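Local coordinates for Na Glutathione S-transferase 1 (PDB 2ON7), which probably conjugates glutathione to electrophilic compounds, as a dimeric glutathione S-transferase of the human hookworm Necator americanus, at residues A[96-101]-A[161-166]. Numbering follows the deposited sequence.
Sequences SDYRVE and SEHNAT
Arg99 NE, which donates a hydrogen bond to the hydroxyl of Tyr95 one turn earlier on its helix, also lies beside the imidazole of His163, 3.3 Å from its modelled NE2. The imidazole was probably built turned over; reversed, it would probably bring ring nitrogens next to both the guanidinium of Arg99 and the phenol hydroxyl of Tyr98, so no bond can be rested on the ring atoms as modelled. His163 carries the contact from helix 155-168: CG is anti to the backbone N (chi1 178°), which extends the ring toward segment 96-101. There it enters between the side chains of Tyr98 and Arg99. Between the two segments the nearest CA atoms, those of Arg99 and His163, are 9.9 Å apart, so side chains alone make the contact.

Tyr98 approaches from the opposite direction and presents the edge of its phenol, the two ring planes standing nearly perpendicular at 85° and the centroids 5.3 Å apart. The pair is oblique rather than a stack. Arg99 instead bends at chi2 and slides past the histidine, and the imidazole edge lies over one face of the guanidinium, the planes inclined by 43°. Tyr95 completes the setting by packing edge-to-face with His163, while Phe106 makes a cation-pi contact with Arg99 and Phe132 stacks on Tyr98.

Within segment 161-166, Glu162 O accepts two bonds from Thr166, one from its N and one from OG1 (3.1 Å), arriving on opposite faces of the carbonyl plane. The Glu162 carboxylate forms salt bridges with Arg189, Arg201 and Arg12, the last linking this helix to the N-terminal domain. A histidine thus joins helices 82-109 and 155-168 in the buried interior of the all-helical C-terminal domain characteristic of glutathione S-transferases.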
ATOM      1  N   SER A  96       6.032  -1.725   3.516  1.00 11.75           N
ATOM      2  CA  SER A  96       6.101  -2.000   2.063  1.00 12.79           C
ATOM      3  C   SER A  96       7.097  -1.122   1.310  1.00 11.37           C
ATOM      4  O   SER A  96       7.802  -1.626   0.454  1.00 12.25           O
ATOM      5  CB  SER A  96       4.718  -1.887   1.440  1.00 12.86           C
ATOM      6  OG  SER A  96       3.873  -2.576   2.319  1.00 17.87           O
ATOM      7  N   ASP A  97       7.151   0.171   1.636  1.00 11.05           N
ATOM      8  CA  ASP A  97       8.161   1.100   1.085  1.00 10.38           C
ATOM      9  C   ASP A  97       9.576   0.537   1.329  1.00  9.70           C
ATOM     10  O   ASP A  97      10.447   0.532   0.422  1.00  9.56           O
ATOM     11  CB  ASP A  97       8.100   2.500   1.771  1.00 10.47           C
ATOM     12  CG  ASP A  97       6.861   3.344   1.378  1.00 12.69           C
ATOM     13  OD1 ASP A  97       6.017   2.897   0.579  1.00 15.14           O
ATOM     14  OD2 ASP A  97       6.716   4.485   1.894  1.00 15.59           O
ATOM     15  N   TYR A  98       9.794   0.114   2.576  1.00  7.33           N
ATOM     16  CA  TYR A  98      11.020  -0.500   2.993  1.00  6.94           C
ATOM     17  C   TYR A  98      11.349  -1.691   2.085  1.00  7.55           C
ATOM     18  O   TYR A  98      12.438  -1.767   1.510  1.00  7.47           O
ATOM     19  CB  TYR A  98      10.898  -0.907   4.457  1.00  6.65           C
ATOM     20  CG  TYR A  98      11.728  -2.090   4.869  1.00  4.71           C
ATOM     21  CD1 TYR A  98      13.101  -1.964   5.097  1.00  5.21           C
ATOM     22  CD2 TYR A  98      11.141  -3.323   5.068  1.00  2.00           C
ATOM     23  CE1 TYR A  98      13.868  -3.057   5.517  1.00  3.71           C
ATOM     24  CE2 TYR A  98      11.883  -4.406   5.470  1.00  2.47           C
ATOM     25  CZ  TYR A  98      13.245  -4.283   5.689  1.00  4.59           C
ATOM     26  OH  TYR A  98      13.980  -5.395   6.089  1.00  6.06           O
ATOM     27  N   ARG A  99      10.376  -2.587   1.939  1.00  7.58           N
ATOM     28  CA  ARG A  99      10.492  -3.748   1.115  1.00  7.66           C
ATOM     29  C   ARG A  99      10.867  -3.401  -0.330  1.00  8.15           C
ATOM     30  O   ARG A  99      11.674  -4.116  -0.900  1.00  8.98           O
ATOM     31  CB  ARG A  99       9.187  -4.568   1.172  1.00  7.17           C
ATOM     32  CG  ARG A  99       9.103  -5.562   2.346  1.00  5.79           C
ATOM     33  CD  ARG A  99      10.229  -6.564   2.248  1.00  9.32           C
ATOM     34  NE  ARG A  99       9.885  -7.814   2.891  1.00 16.21           N
ATOM     35  CZ  ARG A  99       9.961  -9.015   2.341  1.00 16.16           C
ATOM     36  NH1 ARG A  99      10.416  -9.196   1.105  1.00 13.77           N
ATOM     37  NH2 ARG A  99       9.607 -10.054   3.078  1.00 22.94           N
ATOM     38  N   VAL A 100      10.285  -2.331  -0.908  1.00  7.76           N
ATOM     39  CA  VAL A 100      10.698  -1.781  -2.233  1.00  7.47           C
ATOM     40  C   VAL A 100      12.184  -1.327  -2.244  1.00  7.52           C
ATOM     41  O   VAL A 100      12.927  -1.581  -3.208  1.00  7.05           O
ATOM     42  CB  VAL A 100       9.728  -0.588  -2.710  1.00  7.84           C
ATOM     43  CG1 VAL A 100      10.374   0.330  -3.747  1.00  6.16           C
ATOM     44  CG2 VAL A 100       8.394  -1.120  -3.238  1.00  6.66           C
ATOM     45  N   GLU A 101      12.597  -0.629  -1.183  1.00  7.61           N
ATOM     46  CA  GLU A 101      14.000  -0.238  -0.991  1.00  7.64           C
ATOM     47  C   GLU A 101      14.947  -1.420  -1.088  1.00  7.92           C
ATOM     48  O   GLU A 101      16.028  -1.306  -1.699  1.00  8.41           O
ATOM     49  CB  GLU A 101      14.201   0.423   0.368  1.00  7.24           C
ATOM     50  CG  GLU A 101      14.086   1.929   0.358  1.00  9.14           C
ATOM     51  CD  GLU A 101      13.630   2.494   1.690  1.00 10.88           C
ATOM     52  OE1 GLU A 101      13.029   3.584   1.683  1.00 11.45           O
ATOM     53  OE2 GLU A 101      13.836   1.845   2.738  1.00 12.02           O
ATOM     54  N   SER A 161       6.870  -8.906  12.579  1.00  8.64           N
ATOM     55  CA  SER A 161       7.478 -10.022  13.310  1.00  8.60           C
ATOM     56  C   SER A 161       7.927 -11.167  12.352  1.00  8.33           C
ATOM     57  O   SER A 161       9.058 -11.592  12.378  1.00  8.83           O
ATOM     58  CB  SER A 161       6.572 -10.509  14.422  1.00  7.89           C
ATOM     59  OG  SER A 161       5.408 -11.066  13.908  1.00  6.55           O
ATOM     60  N   GLU A 162       7.043 -11.620  11.483  1.00  8.56           N
ATOM     61  CA  GLU A 162       7.383 -12.641  10.497  1.00  8.32           C
ATOM     62  C   GLU A 162       8.534 -12.256   9.534  1.00  7.58           C
ATOM     63  O   GLU A 162       9.376 -13.087   9.180  1.00  8.26           O
ATOM     64  CB  GLU A 162       6.118 -13.026   9.706  1.00  8.75           C
ATOM     65  CG  GLU A 162       6.365 -13.942   8.493  1.00  9.86           C
ATOM     66  CD  GLU A 162       6.915 -15.292   8.923  1.00 11.79           C
ATOM     67  OE1 GLU A 162       6.388 -15.879   9.908  1.00  8.82           O
ATOM     68  OE2 GLU A 162       7.873 -15.758   8.279  1.00 14.15           O
ATOM     69  N   HIS A 163       8.574 -11.017   9.090  1.00  7.29           N
ATOM     70  CA  HIS A 163       9.688 -10.597   8.247  1.00  7.50           C
ATOM     71  C   HIS A 163      11.036 -10.642   8.962  1.00  6.91           C
ATOM     72  O   HIS A 163      12.017 -11.107   8.400  1.00  8.16           O
ATOM     73  CB  HIS A 163       9.452  -9.218   7.654  1.00  7.64           C
ATOM     74  CG  HIS A 163      10.590  -8.729   6.818  1.00  7.44           C
ATOM     75  ND1 HIS A 163      11.497  -7.790   7.270  1.00  3.47           N
ATOM     76  CD2 HIS A 163      10.985  -9.070   5.566  1.00  7.22           C
ATOM     77  CE1 HIS A 163      12.380  -7.552   6.317  1.00  3.20           C
ATOM     78  NE2 HIS A 163      12.098  -8.317   5.277  1.00  3.97           N
ATOM     79  N   ASN A 164      11.072 -10.186  10.204  1.00  6.20           N
ATOM     80  CA  ASN A 164      12.279 -10.182  11.005  1.00  5.80           C
ATOM     81  C   ASN A 164      12.827 -11.594  11.225  1.00  4.98           C
ATOM     82  O   ASN A 164      14.032 -11.847  11.105  1.00  3.99           O
ATOM     83  CB  ASN A 164      12.008  -9.468  12.337  1.00  6.27           C
ATOM     84  CG  ASN A 164      11.762  -7.988  12.150  1.00  8.61           C
ATOM     85  OD1 ASN A 164      11.306  -7.281  13.074  1.00  8.82           O
ATOM     86  ND2 ASN A 164      12.092  -7.489  10.940  1.00 10.17           N
ATOM     87  N   ALA A 165      11.905 -12.501  11.525  1.00  4.60           N
ATOM     88  CA  ALA A 165      12.196 -13.894  11.740  1.00  4.54           C
ATOM     89  C   ALA A 165      12.852 -14.467  10.479  1.00  4.12           C
ATOM     90  O   ALA A 165      13.957 -14.974  10.527  1.00  3.64           O
ATOM     91  CB  ALA A 165      10.928 -14.594  12.078  1.00  4.44           C
ATOM     92  N   THR A 166      12.187 -14.329   9.339  1.00  5.23           N
ATOM     93  CA  THR A 166      12.777 -14.673   8.020  1.00  5.50           C
ATOM     94  C   THR A 166      14.183 -14.055   7.783  1.00  6.17           C
ATOM     95  O   THR A 166      15.129 -14.780   7.461  1.00  6.54           O
ATOM     96  CB  THR A 166      11.814 -14.261   6.879  1.00  5.99           C
ATOM     97  OG1 THR A 166      10.592 -14.988   7.004  1.00  5.29           O
ATOM     98  CG2 THR A 166      12.437 -14.515   5.485  1.00  6.47           C
TER